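Long-range contacts in Non-structural protein NS2 (Bluetongue virus, PDB 1UTY), which binds single-stranded RNA, the chain here being the amino-terminal RNA-binding domain of a longer viral phosphoprotein: residues A[76-81]-A[89-94]; A[35-40]-A[82-87]; A[63-68]-A[126-131]. All blocks are in the same frame, centred on the assembly; numbering follows the deposited sequence.

Interaction 1. Residues A[76-81]-A[89-94]; sequences SLMLTP and ERWEEW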
ATOM      1  N   SER A  76      -2.330  -1.940  10.321  1.00 21.73           N
ATOM      2  CA  SER A  76      -3.340  -2.750   9.638  1.00 22.21           C
ATOM      3  C   SER A  76      -4.640  -2.736  10.420  1.00 22.33           C
ATOM      4  O   SER A  76      -4.651  -3.053  11.609  1.00 22.59           O
ATOM      5  CB  SER A  76      -2.884  -4.203   9.471  1.00 21.95           C
ATOM      6  OG  SER A  76      -1.645  -4.274   8.804  1.00 23.11           O
ATOM      7  N   LEU A  77      -5.733  -2.397   9.749  1.00 22.02           N
ATOM      8  CA  LEU A  77      -7.006  -2.238  10.434  1.00 22.11           C
ATOM      9  C   LEU A  77      -8.136  -2.971   9.723  1.00 22.22           C
ATOM     10  O   LEU A  77      -8.303  -2.863   8.494  1.00 22.32           O
ATOM     11  CB  LEU A  77      -7.368  -0.764  10.573  1.00 21.79           C
ATOM     12  CG  LEU A  77      -6.370   0.176  11.234  1.00 22.19           C
ATOM     13  CD1 LEU A  77      -5.596   0.965  10.146  1.00 21.34           C
ATOM     14  CD2 LEU A  77      -7.102   1.109  12.187  1.00 19.11           C
ATOM     15  N   MET A  78      -8.895  -3.724  10.508  1.00 21.88           N
ATOM     16  CA  MET A  78     -10.163  -4.268  10.054  1.00 22.05           C
ATOM     17  C   MET A  78     -11.295  -3.422  10.615  1.00 22.07           C
ATOM     18  O   MET A  78     -11.533  -3.408  11.826  1.00 21.93           O
ATOM     19  CB  MET A  78     -10.319  -5.714  10.510  1.00 22.26           C
ATOM     20  CG  MET A  78      -9.328  -6.678   9.902  1.00 22.02           C
ATOM     21  SD  MET A  78      -9.380  -6.689   8.095  1.00 23.26           S
ATOM     22  CE  MET A  78      -8.285  -8.017   7.811  1.00 20.37           C
ATOM     23  N   LEU A  79     -11.981  -2.694   9.741  1.00 22.24           N
ATOM     24  CA  LEU A  79     -13.134  -1.900  10.177  1.00 22.35           C
ATOM     25  C   LEU A  79     -14.391  -2.541   9.661  1.00 22.66           C
ATOM     26  O   LEU A  79     -14.627  -2.549   8.443  1.00 23.54           O
ATOM     27  CB  LEU A  79     -13.030  -0.445   9.692  1.00 21.74           C
ATOM     28  CG  LEU A  79     -11.696   0.263   9.959  1.00 22.01           C
ATOM     29  CD1 LEU A  79     -11.723   1.677   9.390  1.00 20.39           C
ATOM     30  CD2 LEU A  79     -11.322   0.260  11.488  1.00 20.60           C
ATOM     31  N   THR A  80     -15.187  -3.106  10.562  1.00 22.55           N
ATOM     32  CA  THR A  80     -16.437  -3.714  10.144  1.00 23.21           C
ATOM     33  C   THR A  80     -17.597  -2.896  10.666  1.00 23.85           C
ATOM     34  O   THR A  80     -17.372  -1.933  11.407  1.00 24.63           O
ATOM     35  CB  THR A  80     -16.549  -5.208  10.590  1.00 22.95           C
ATOM     36  OG1 THR A  80     -16.764  -5.275  11.999  1.00 22.67           O
ATOM     37  CG2 THR A  80     -15.233  -5.956  10.351  1.00 22.80           C
ATOM     38  N   PRO A  81     -18.829  -3.266  10.285  1.00 24.09           N
ATOM     39  CA  PRO A  81     -20.024  -2.656  10.875  1.00 24.26           C
ATOM     40  C   PRO A  81     -20.139  -3.016  12.349  1.00 24.78           C
ATOM     41  O   PRO A  81     -20.785  -2.295  13.104  1.00 24.64           O
ATOM     42  CB  PRO A  81     -21.191  -3.293  10.091  1.00 24.28           C
ATOM     43  CG  PRO A  81     -20.587  -3.950   8.895  1.00 24.26           C
ATOM     44  CD  PRO A  81     -19.171  -4.286   9.273  1.00 23.77           C
ATOM     45  N   GLU A  89       1.868  -4.487  13.766  1.00 22.22           N
ATOM     46  CA  GLU A  89       2.736  -5.550  13.311  1.00 22.91           C
ATOM     47  C   GLU A  89       2.189  -6.272  12.066  1.00 22.95           C
ATOM     48  O   GLU A  89       1.086  -5.948  11.571  1.00 22.44           O
ATOM     49  CB  GLU A  89       3.012  -6.492  14.477  1.00 23.12           C
ATOM     50  CG  GLU A  89       3.916  -5.808  15.494  1.00 26.70           C
ATOM     51  CD  GLU A  89       4.192  -6.626  16.730  1.00 30.45           C
ATOM     52  OE1 GLU A  89       4.550  -7.819  16.611  1.00 33.72           O
ATOM     53  OE2 GLU A  89       4.070  -6.058  17.829  1.00 32.65           O
ATOM     54  N   ARG A  90       2.984  -7.202  11.536  1.00 22.75           N
ATOM     55  CA  ARG A  90       2.653  -7.907  10.306  1.00 23.47           C
ATOM     56  C   ARG A  90       1.364  -8.662  10.534  1.00 23.03           C
ATOM     57  O   ARG A  90       1.168  -9.264  11.588  1.00 22.96           O
ATOM     58  CB  ARG A  90       3.757  -8.913   9.924  1.00 24.39           C
ATOM     59  CG  ARG A  90       5.077  -8.302   9.448  1.00 27.51           C
ATOM     60  CD  ARG A  90       5.206  -8.185   7.930  1.00 31.92           C
ATOM     61  NE  ARG A  90       5.756  -9.392   7.287  1.00 33.91           N
ATOM     62  CZ  ARG A  90       5.436  -9.787   6.050  1.00 35.45           C
ATOM     63  NH1 ARG A  90       4.575  -9.085   5.320  1.00 36.78           N
ATOM     64  NH2 ARG A  90       5.973 -10.877   5.531  1.00 35.88           N
ATOM     65  N   TRP A  91       0.483  -8.629   9.548  1.00 22.86           N
ATOM     66  CA  TRP A  91      -0.791  -9.325   9.661  1.00 23.07           C
ATOM     67  C   TRP A  91      -1.132  -9.985   8.328  1.00 23.46           C
ATOM     68  O   TRP A  91      -2.050  -9.584   7.625  1.00 23.20           O
ATOM     69  CB  TRP A  91      -1.882  -8.347  10.122  1.00 22.43           C
ATOM     70  CG  TRP A  91      -3.010  -9.010  10.844  1.00 20.41           C
ATOM     71  CD1 TRP A  91      -3.102 -10.328  11.205  1.00 18.59           C
ATOM     72  CD2 TRP A  91      -4.214  -8.385  11.296  1.00 18.36           C
ATOM     73  NE1 TRP A  91      -4.297 -10.556  11.848  1.00 19.57           N
ATOM     74  CE2 TRP A  91      -4.999  -9.379  11.915  1.00 17.58           C
ATOM     75  CE3 TRP A  91      -4.719  -7.074  11.232  1.00 17.54           C
ATOM     76  CZ2 TRP A  91      -6.249  -9.109  12.468  1.00 17.95           C
ATOM     77  CZ3 TRP A  91      -5.966  -6.807  11.789  1.00 16.25           C
ATOM     78  CH2 TRP A  91      -6.714  -7.814  12.399  1.00 15.24           C
ATOM     79  N   GLU A  92      -0.385 -11.027   8.009  1.00 24.70           N
ATOM     80  CA  GLU A  92      -0.239 -11.464   6.621  1.00 25.74           C
ATOM     81  C   GLU A  92      -1.211 -12.538   6.146  1.00 25.58           C
ATOM     82  O   GLU A  92      -1.221 -12.873   4.959  1.00 25.91           O
ATOM     83  CB  GLU A  92       1.205 -11.910   6.368  1.00 26.17           C
ATOM     84  CG  GLU A  92       2.163 -10.797   5.951  0.75 28.33           C
ATOM     85  CD  GLU A  92       1.533  -9.407   5.829  0.75 30.86           C
ATOM     86  OE1 GLU A  92       1.411  -8.919   4.683  0.75 32.39           O
ATOM     87  OE2 GLU A  92       1.189  -8.782   6.864  0.75 30.87           O
ATOM     88  N   GLU A  93      -2.016 -13.071   7.059  1.00 25.47           N
ATOM     89  CA  GLU A  93      -3.077 -14.009   6.688  1.00 25.28           C
ATOM     90  C   GLU A  93      -4.177 -13.310   5.856  1.00 24.27           C
ATOM     91  O   GLU A  93      -4.875 -13.966   5.084  1.00 24.69           O
ATOM     92  CB  GLU A  93      -3.661 -14.722   7.934  1.00 25.61           C
ATOM     93  CG  GLU A  93      -4.133 -13.783   9.047  0.85 28.31           C
ATOM     94  CD  GLU A  93      -4.229 -14.428  10.435  0.85 31.62           C
ATOM     95  OE1 GLU A  93      -4.955 -15.445  10.611  0.85 31.61           O
ATOM     96  OE2 GLU A  93      -3.594 -13.884  11.372  0.85 31.65           O
ATOM     97  N   TRP A  94      -4.295 -11.986   5.983  1.00 22.96           N
ATOM     98  CA  TRP A  94      -5.373 -11.233   5.334  1.00 21.79           C
ATOM     99  C   TRP A  94      -4.879 -10.225   4.306  1.00 21.76           C
ATOM    100  O   TRP A  94      -3.764  -9.728   4.416  1.00 21.36           O
ATOM    101  CB  TRP A  94      -6.223 -10.473   6.361  1.00 20.94           C
ATOM    102  CG  TRP A  94      -6.586 -11.195   7.611  1.00 20.32           C
ATOM    103  CD1 TRP A  94      -6.158 -10.887   8.873  1.00 20.27           C
ATOM    104  CD2 TRP A  94      -7.466 -12.330   7.757  1.00 20.05           C
ATOM    105  NE1 TRP A  94      -6.701 -11.758   9.786  1.00 20.14           N
ATOM    106  CE2 TRP A  94      -7.507 -12.655   9.139  1.00 19.59           C
ATOM    107  CE3 TRP A  94      -8.212 -13.117   6.862  1.00 20.69           C
ATOM    108  CZ2 TRP A  94      -8.273 -13.721   9.655  1.00 18.37           C
ATOM    109  CZ3 TRP A  94      -8.982 -14.194   7.373  1.00 20.64           C
ATOM    110  CH2 TRP A  94      -8.993 -14.483   8.760  1.00 20.19           C
TER
HETATM  111  O   HOH W   1       0.601  -3.680  10.416  1.00 33.48           O
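Met78 reaches from its strand to two tryptophans of the loop 89-94, and its CB, CG and CE each have a neighbour. CB, at the root, packs against the Tyr131 hydroxyl. CG then comes up obliquely to the outer end of the Trp91 six-membered ring, 3.8 Å from Trp91 CH2. The chain is bent about CB–CG (chi2 -57°), which turns the thioether across towards Trp94. There Met78 CE ends 3.5 Å from Trp94 CB and touches the CG and CD1 corner of that indole, the two side chains crossing at about a right angle.

The indoles meet each other too: Trp94 CD1 sits over one face of Trp91, near its rim, while Trp91 CD2 lies in the plane of Trp94. Trp91, with CG anti to the backbone N (chi1 -154°), also receives Ser76 CB at an edge, 3.8 Å from Trp91 CE3. The hydroxyl turns elsewhere: a water joins Ser76 OG to Glu89 O, lying 2.6 Å from the carbonyl oxygen, and Arg67 NE also hydrogen-bonds to Ser76 OG. Glu92 OE2 accepts a rather bent bond from Trp91 N (2.8 Å) and forms a salt bridge with Arg67, tying the tryptophan's backbone to the sheet. Arg90 packs on Gly71 of the second subunit.

Trp91 to Trp94 form a type I turn. Strand 73-79 runs between strands 64-70 and 84-87, and the loop leading from 84-87 to strand 97-110 folds back against its side chains.

Interaction 2. Residues A[35-40]-A[82-87]; sequences CQIKIG and HGVEAT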
ATOM      1  N   CYS A  35     -13.586   8.751  15.079  1.00 21.50           N
ATOM      2  CA  CYS A  35     -13.341   7.750  16.097  1.00 22.08           C
ATOM      3  C   CYS A  35     -11.845   7.532  16.258  1.00 22.27           C
ATOM      4  O   CYS A  35     -11.178   7.048  15.326  1.00 23.12           O
ATOM      5  CB  CYS A  35     -14.050   6.439  15.781  1.00 22.39           C
ATOM      6  SG  CYS A  35     -14.053   5.326  17.192  1.00 24.43           S
ATOM      7  N   GLN A  36     -11.309   7.896  17.420  1.00 21.69           N
ATOM      8  CA  GLN A  36      -9.896   7.646  17.690  1.00 21.89           C
ATOM      9  C   GLN A  36      -9.613   6.175  18.032  1.00 22.20           C
ATOM     10  O   GLN A  36     -10.251   5.596  18.938  1.00 22.04           O
ATOM     11  CB  GLN A  36      -9.374   8.545  18.809  1.00 21.50           C
ATOM     12  CG  GLN A  36      -7.921   8.280  19.191  1.00 22.88           C
ATOM     13  CD  GLN A  36      -7.462   9.100  20.412  1.00 24.61           C
ATOM     14  OE1 GLN A  36      -8.286   9.554  21.205  1.00 26.68           O
ATOM     15  NE2 GLN A  36      -6.158   9.269  20.565  1.00 21.40           N
ATOM     16  N   ILE A  37      -8.650   5.587  17.305  1.00 21.89           N
ATOM     17  CA  ILE A  37      -8.062   4.302  17.667  1.00 21.38           C
ATOM     18  C   ILE A  37      -6.601   4.492  18.058  1.00 21.54           C
ATOM     19  O   ILE A  37      -5.784   4.910  17.251  1.00 21.18           O
ATOM     20  CB  ILE A  37      -8.182   3.284  16.510  1.00 21.70           C
ATOM     21  CG1 ILE A  37      -9.644   3.199  16.058  1.00 20.58           C
ATOM     22  CG2 ILE A  37      -7.636   1.906  16.942  1.00 19.30           C
ATOM     23  CD1 ILE A  37      -9.839   2.398  14.800  1.00 20.97           C
ATOM     24  N   LYS A  38      -6.293   4.190  19.311  1.00 22.03           N
ATOM     25  CA  LYS A  38      -4.943   4.309  19.833  1.00 22.41           C
ATOM     26  C   LYS A  38      -4.352   2.921  20.019  1.00 22.83           C
ATOM     27  O   LYS A  38      -4.935   2.084  20.709  1.00 22.47           O
ATOM     28  CB  LYS A  38      -4.937   5.059  21.156  1.00 22.22           C
ATOM     29  CG  LYS A  38      -3.541   5.291  21.728  1.00 22.31           C
ATOM     30  CD  LYS A  38      -3.534   6.455  22.722  1.00 22.64           C
ATOM     31  CE  LYS A  38      -3.931   6.001  24.119  1.00 23.60           C
ATOM     32  NZ  LYS A  38      -4.029   7.155  25.092  1.00 23.10           N
ATOM     33  N   ILE A  39      -3.204   2.684  19.385  1.00 23.38           N
ATOM     34  CA  ILE A  39      -2.506   1.399  19.497  1.00 24.30           C
ATOM     35  C   ILE A  39      -1.205   1.626  20.239  1.00 23.84           C
ATOM     36  O   ILE A  39      -0.503   2.590  19.957  1.00 25.09           O
ATOM     37  CB  ILE A  39      -2.228   0.797  18.098  1.00 24.61           C
ATOM     38  CG1 ILE A  39      -3.527   0.528  17.355  1.00 24.99           C
ATOM     39  CG2 ILE A  39      -1.458  -0.518  18.215  1.00 26.59           C
ATOM     40  CD1 ILE A  39      -3.317   0.366  15.866  1.00 28.44           C
ATOM     41  N   GLY A  40      -0.898   0.770  21.209  1.00 23.54           N
ATOM     42  CA  GLY A  40       0.353   0.878  21.943  1.00 22.33           C
ATOM     43  C   GLY A  40       0.270   0.366  23.363  1.00 21.84           C
ATOM     44  O   GLY A  40      -0.562  -0.468  23.675  1.00 22.01           O
ATOM     45  N   HIS A  82     -19.513  -4.115  12.764  1.00 25.50           N
ATOM     46  CA  HIS A  82     -19.691  -4.591  14.137  1.00 26.21           C
ATOM     47  C   HIS A  82     -18.407  -4.673  14.962  1.00 25.66           C
ATOM     48  O   HIS A  82     -18.420  -5.229  16.041  1.00 26.26           O
ATOM     49  CB  HIS A  82     -20.379  -5.962  14.127  1.00 27.20           C
ATOM     50  CG  HIS A  82     -21.717  -5.960  13.451  1.00 29.85           C
ATOM     51  ND1 HIS A  82     -22.768  -5.174  13.883  1.00 32.87           N
ATOM     52  CD2 HIS A  82     -22.168  -6.635  12.367  1.00 31.24           C
ATOM     53  CE1 HIS A  82     -23.812  -5.374  13.097  1.00 34.33           C
ATOM     54  NE2 HIS A  82     -23.474  -6.255  12.169  1.00 33.63           N
ATOM     55  N   GLY A  83     -17.300  -4.138  14.462  1.00 24.76           N
ATOM     56  CA  GLY A  83     -16.047  -4.287  15.165  1.00 23.57           C
ATOM     57  C   GLY A  83     -14.909  -3.516  14.550  1.00 22.92           C
ATOM     58  O   GLY A  83     -14.956  -3.131  13.385  1.00 22.96           O
ATOM     59  N   VAL A  84     -13.887  -3.280  15.359  1.00 22.26           N
ATOM     60  CA  VAL A  84     -12.621  -2.744  14.887  1.00 22.18           C
ATOM     61  C   VAL A  84     -11.507  -3.633  15.437  1.00 21.72           C
ATOM     62  O   VAL A  84     -11.546  -4.031  16.598  1.00 21.22           O
ATOM     63  CB  VAL A  84     -12.406  -1.251  15.297  1.00 21.92           C
ATOM     64  CG1 VAL A  84     -12.849  -1.009  16.726  1.00 23.56           C
ATOM     65  CG2 VAL A  84     -10.970  -0.874  15.199  1.00 22.00           C
ATOM     66  N   GLU A  85     -10.527  -3.939  14.583  1.00 21.45           N
ATOM     67  CA  GLU A  85      -9.340  -4.669  14.973  1.00 21.27           C
ATOM     68  C   GLU A  85      -8.111  -4.025  14.335  1.00 21.36           C
ATOM     69  O   GLU A  85      -8.132  -3.660  13.155  1.00 21.91           O
ATOM     70  CB  GLU A  85      -9.460  -6.142  14.596  1.00 21.06           C
ATOM     71  CG  GLU A  85      -8.680  -7.053  15.517  1.00 22.01           C
ATOM     72  CD  GLU A  85      -8.802  -8.530  15.197  1.00 23.83           C
ATOM     73  OE1 GLU A  85      -9.457  -8.929  14.200  1.00 23.89           O
ATOM     74  OE2 GLU A  85      -8.229  -9.314  15.978  1.00 25.11           O
ATOM     75  N   ALA A  86      -7.041  -3.859  15.107  1.00 20.78           N
ATOM     76  CA  ALA A  86      -5.877  -3.147  14.570  1.00 20.65           C
ATOM     77  C   ALA A  86      -4.528  -3.571  15.148  1.00 20.72           C
ATOM     78  O   ALA A  86      -4.426  -4.133  16.254  1.00 20.40           O
ATOM     79  CB  ALA A  86      -6.056  -1.632  14.673  1.00 20.42           C
ATOM     80  N   THR A  87      -3.488  -3.309  14.369  1.00 20.67           N
ATOM     81  CA  THR A  87      -2.160  -3.720  14.751  1.00 20.59           C
ATOM     82  C   THR A  87      -1.087  -2.993  13.968  1.00 21.27           C
ATOM     83  O   THR A  87      -1.272  -2.574  12.807  1.00 22.07           O
ATOM     84  CB  THR A  87      -2.003  -5.243  14.623  1.00 19.95           C
ATOM     85  OG1 THR A  87      -0.744  -5.636  15.153  1.00 19.54           O
ATOM     86  CG2 THR A  87      -1.917  -5.662  13.174  1.00 20.13           C
TER
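Ile37 and Ile39 point from strand 34-39 at Val84 and Ala86 of strand 84-87, and methyl groups do nearly all the touching. At one point Ile37 CD1 lies 3.5 Å from Val84 CG2, the two side chains sliding past each other in opposite directions. The extended arm of Ile37 (chi2 171°) carries CD1 out to this meeting. On the valine side, CG2 stands anti to the backbone N, while CG1 sits between N and the carbonyl carbon (chi1 42°). Further along, Ile39 CD1 comes to 3.6 Å from Ala86 CB; it also lies 4.0 Å from Thr87 N, so the methyl rests against backbone as well as side chain.

Between these two close points the fit is slacker, with Ile37 CG2 no nearer than 4.5 Å to Ala86 CB. The strands are not bonded neighbours. They belong to the two flanks of a strongly curved mixed sheet, and these flanks face each other much as the layers of a β-sandwich do. Their axes approach to 8.0 Å and cross at -38°, both running in the same general direction. Leu77 and Ile75 of strand 73-79, with Ile12 and Val14 of strand 10-15, extend the apolar filling around the isoleucines, and Phe45 packs on Val84.

The outer side of strand 84-87 is quite different. Glu85 points away from the isoleucines and is exposed, its OE1 hydrogen-bonded to Tyr131 OH, and Thr87 also turns its side chain away, with OG1 accepting from Glu89 N. Across the contact, Lys38 and Gln36 alternate with the isoleucines on the other face of their strand; Lys38 is partly exposed there, but Gln36 is buried, its NE2 hydrogen-bonded to Asn11 OD1.

Interaction 3. Residues A[63-68]-A[126-131]; sequences PGAYRI and GIVQPY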
ATOM      1  N   PRO A  63     -16.979  -0.199   5.509  1.00 19.72           N
ATOM      2  CA  PRO A  63     -16.185  -1.306   6.063  1.00 20.03           C
ATOM      3  C   PRO A  63     -15.131  -1.798   5.071  1.00 20.28           C
ATOM      4  O   PRO A  63     -15.278  -1.601   3.863  1.00 20.19           O
ATOM      5  CB  PRO A  63     -17.221  -2.402   6.365  1.00 20.04           C
ATOM      6  CG  PRO A  63     -18.474  -2.012   5.658  1.00 20.60           C
ATOM      7  CD  PRO A  63     -18.380  -0.571   5.263  1.00 19.98           C
ATOM      8  N   GLY A  64     -14.079  -2.427   5.584  1.00 20.37           N
ATOM      9  CA  GLY A  64     -12.950  -2.814   4.766  1.00 19.90           C
ATOM     10  C   GLY A  64     -11.689  -3.103   5.554  1.00 20.27           C
ATOM     11  O   GLY A  64     -11.580  -2.781   6.747  1.00 20.65           O
ATOM     12  N   ALA A  65     -10.750  -3.752   4.876  1.00 20.03           N
ATOM     13  CA  ALA A  65      -9.404  -3.942   5.368  1.00 19.88           C
ATOM     14  C   ALA A  65      -8.545  -2.782   4.871  1.00 20.12           C
ATOM     15  O   ALA A  65      -8.444  -2.558   3.672  1.00 19.76           O
ATOM     16  CB  ALA A  65      -8.854  -5.247   4.852  1.00 19.86           C
ATOM     17  N   TYR A  66      -7.942  -2.042   5.801  1.00 20.55           N
ATOM     18  CA  TYR A  66      -7.131  -0.873   5.468  1.00 20.56           C
ATOM     19  C   TYR A  66      -5.735  -0.975   6.089  1.00 20.97           C
ATOM     20  O   TYR A  66      -5.587  -1.195   7.287  1.00 20.61           O
ATOM     21  CB  TYR A  66      -7.814   0.406   5.944  1.00 20.20           C
ATOM     22  CG  TYR A  66      -9.219   0.601   5.421  1.00 20.02           C
ATOM     23  CD1 TYR A  66      -9.433   1.169   4.178  1.00 20.45           C
ATOM     24  CD2 TYR A  66     -10.337   0.233   6.180  1.00 20.02           C
ATOM     25  CE1 TYR A  66     -10.704   1.361   3.691  1.00 21.65           C
ATOM     26  CE2 TYR A  66     -11.621   0.434   5.707  1.00 19.18           C
ATOM     27  CZ  TYR A  66     -11.789   0.999   4.454  1.00 20.28           C
ATOM     28  OH  TYR A  66     -13.030   1.214   3.928  1.00 20.80           O
ATOM     29  N   ARG A  67      -4.718  -0.819   5.253  1.00 21.38           N
ATOM     30  CA  ARG A  67      -3.336  -0.850   5.711  1.00 22.34           C
ATOM     31  C   ARG A  67      -2.689   0.497   5.454  1.00 22.27           C
ATOM     32  O   ARG A  67      -2.452   0.864   4.306  1.00 22.64           O
ATOM     33  CB  ARG A  67      -2.566  -1.955   4.991  1.00 22.41           C
ATOM     34  CG  ARG A  67      -1.095  -2.073   5.367  1.00 24.32           C
ATOM     35  CD  ARG A  67      -0.490  -3.423   4.983  1.00 27.49           C
ATOM     36  NE  ARG A  67      -0.567  -4.385   6.091  1.00 29.56           N
ATOM     37  CZ  ARG A  67      -0.425  -5.714   5.971  1.00 31.08           C
ATOM     38  NH1 ARG A  67      -0.221  -6.281   4.770  1.00 29.11           N
ATOM     39  NH2 ARG A  67      -0.484  -6.480   7.058  1.00 29.06           N
ATOM     40  N   ILE A  68      -2.414   1.243   6.517  1.00 22.14           N
ATOM     41  CA  ILE A  68      -1.731   2.514   6.348  1.00 22.11           C
ATOM     42  C   ILE A  68      -0.243   2.274   6.169  1.00 22.51           C
ATOM     43  O   ILE A  68       0.376   1.636   7.003  1.00 21.78           O
ATOM     44  CB  ILE A  68      -1.993   3.457   7.530  1.00 22.04           C
ATOM     45  CG1 ILE A  68      -3.472   3.848   7.580  1.00 22.11           C
ATOM     46  CG2 ILE A  68      -1.099   4.696   7.424  1.00 21.31           C
ATOM     47  CD1 ILE A  68      -3.956   4.295   8.962  1.00 22.57           C
ATOM     48  N   GLY A 126     -12.130   1.514   0.192  1.00 25.28           N
ATOM     49  CA  GLY A 126     -13.036   0.481   0.651  1.00 25.07           C
ATOM     50  C   GLY A 126     -13.253  -0.667  -0.321  1.00 25.03           C
ATOM     51  O   GLY A 126     -14.349  -1.222  -0.384  1.00 25.58           O
ATOM     52  N   ILE A 127     -12.204  -1.037  -1.054  1.00 24.77           N
ATOM     53  CA  ILE A 127     -12.263  -2.097  -2.067  1.00 24.42           C
ATOM     54  C   ILE A 127     -11.751  -3.477  -1.607  1.00 24.50           C
ATOM     55  O   ILE A 127     -11.806  -4.440  -2.376  1.00 25.03           O
ATOM     56  CB  ILE A 127     -11.484  -1.654  -3.341  1.00 24.85           C
ATOM     57  CG1 ILE A 127      -9.990  -1.467  -3.034  1.00 25.03           C
ATOM     58  CG2 ILE A 127     -12.109  -0.369  -3.962  1.00 23.83           C
ATOM     59  CD1 ILE A 127      -9.140  -1.313  -4.295  1.00 25.46           C
ATOM     60  N   VAL A 128     -11.207  -3.574  -0.391  1.00 23.58           N
ATOM     61  CA  VAL A 128     -10.871  -4.878   0.174  1.00 22.26           C
ATOM     62  C   VAL A 128     -11.740  -5.102   1.410  1.00 22.20           C
ATOM     63  O   VAL A 128     -11.683  -4.325   2.376  1.00 22.11           O
ATOM     64  CB  VAL A 128      -9.361  -5.025   0.542  1.00 22.50           C
ATOM     65  CG1 VAL A 128      -9.084  -6.402   1.163  1.00 21.43           C
ATOM     66  CG2 VAL A 128      -8.446  -4.792  -0.679  1.00 20.94           C
ATOM     67  N   GLN A 129     -12.541  -6.160   1.366  1.00 21.00           N
ATOM     68  CA  GLN A 129     -13.415  -6.517   2.461  1.00 21.03           C
ATOM     69  C   GLN A 129     -12.583  -7.006   3.633  1.00 21.10           C
ATOM     70  O   GLN A 129     -11.471  -7.524   3.433  1.00 21.15           O
ATOM     71  CB  GLN A 129     -14.394  -7.613   2.035  1.00 21.17           C
ATOM     72  CG  GLN A 129     -15.435  -7.179   1.013  1.00 20.51           C
ATOM     73  CD  GLN A 129     -16.137  -8.373   0.397  1.00 22.22           C
ATOM     74  OE1 GLN A 129     -15.953  -8.672  -0.795  1.00 23.87           O
ATOM     75  NE2 GLN A 129     -16.929  -9.071   1.203  1.00 20.32           N
ATOM     76  N   PRO A 130     -13.111  -6.843   4.848  1.00 20.44           N
ATOM     77  CA  PRO A 130     -12.430  -7.320   6.043  1.00 20.30           C
ATOM     78  C   PRO A 130     -12.347  -8.849   6.021  1.00 20.35           C
ATOM     79  O   PRO A 130     -13.241  -9.513   5.487  1.00 19.62           O
ATOM     80  CB  PRO A 130     -13.363  -6.867   7.168  1.00 20.78           C
ATOM     81  CG  PRO A 130     -14.175  -5.749   6.563  1.00 20.27           C
ATOM     82  CD  PRO A 130     -14.402  -6.207   5.174  1.00 20.53           C
ATOM     83  N   TYR A 131     -11.270  -9.382   6.587  1.00 20.39           N
ATOM     84  CA  TYR A 131     -11.078 -10.818   6.763  1.00 21.34           C
ATOM     85  C   TYR A 131     -11.180 -11.642   5.486  1.00 22.02           C
ATOM     86  O   TYR A 131     -11.784 -12.711   5.483  1.00 22.85           O
ATOM     87  CB  TYR A 131     -11.979 -11.357   7.904  1.00 21.51           C
ATOM     88  CG  TYR A 131     -11.824 -10.536   9.171  1.00 20.69           C
ATOM     89  CD1 TYR A 131     -12.769  -9.567   9.527  1.00 20.42           C
ATOM     90  CD2 TYR A 131     -10.693 -10.681   9.976  1.00 20.15           C
ATOM     91  CE1 TYR A 131     -12.606  -8.783  10.673  1.00 18.39           C
ATOM     92  CE2 TYR A 131     -10.522  -9.920  11.121  1.00 20.22           C
ATOM     93  CZ  TYR A 131     -11.480  -8.967  11.457  1.00 20.49           C
ATOM     94  OH  TYR A 131     -11.295  -8.216  12.583  1.00 21.38           O
TER
HETATM   95  O   HOH W   2     -16.190  -0.481   1.815  1.00 36.80           O
HETATM   96  O   HOH W   3     -10.442  -1.608   1.650  1.00 27.42           O
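Pro130 lays the CG and CD side of its ring against the backbone of Gly64, with Pro130 CG 3.5 Å from Gly64 N. Next to it, Val128 brings its CG1 branch, which is anti to the backbone N (chi1 179°), to 3.9 Å from Ala65 CB. The alanine methyl points at the loop and also touches Gln129 O, while Val128 also packs on Glu97. At the start of the loop, Gly126 meets the third side chain, Tyr66 of the strand. Tyr66 has CG beside its backbone N (chi1 -56°), which sends the ring back along the strand towards Gly64, and there Gly126 meets its edge: Gly126 N lies near the ring plane, and Tyr66 OH is 3.4 Å from Gly126 CA. The phenol oxygen itself is hydrogen-bonded to Gly62 O, which fixes the far end of the ring, and Gly126 N is held by Glu97 OE1. The positive phi of Gly126 is a backbone shape that favours glycine.

Beside these contacts runs the polar connection. Ala65 N donates to Val128 O over 2.7 Å in a nearly straight bond (162°), although the donor is tilted from the carbonyl plane. The companion link between the same two residues is made by water, which accepts from Val128 N at 2.9 Å and donates to Ala65 O. A second water donates to both Pro63 O and Gly126 O, bridging the first residues of the two segments.

In this way the irregular loop after strand 113-123 crosses the start of strand 64-70, held by one direct backbone bond and by water bridges, and forms no strand there, at the margin of the curved mixed sheet of the RNA-binding domain.

In the fold
All three contacts gather round one flank of the mixed sheet, where strands 64-70, 73-79 and 84-87 lie side by side in chain order. Interactions 1 and 3 have centres about 8 Å apart, interactions 1 and 2 about 10 Å, and interactions 2 and 3 about 13 Å. Along the chain, interaction 1 falls wholly within the span of interaction 3, whereas the segments of interaction 2 alternate with those of both others. Interaction 2 joins this flank to the facing one, while interactions 1 and 3 bring loops against it. The Arg67–Glu92 and Glu85–Tyr131 pairs tie the loops to the strands, and interactions 2 and 3 join parts of the RNA-binding domain 42 and 58 residues apart.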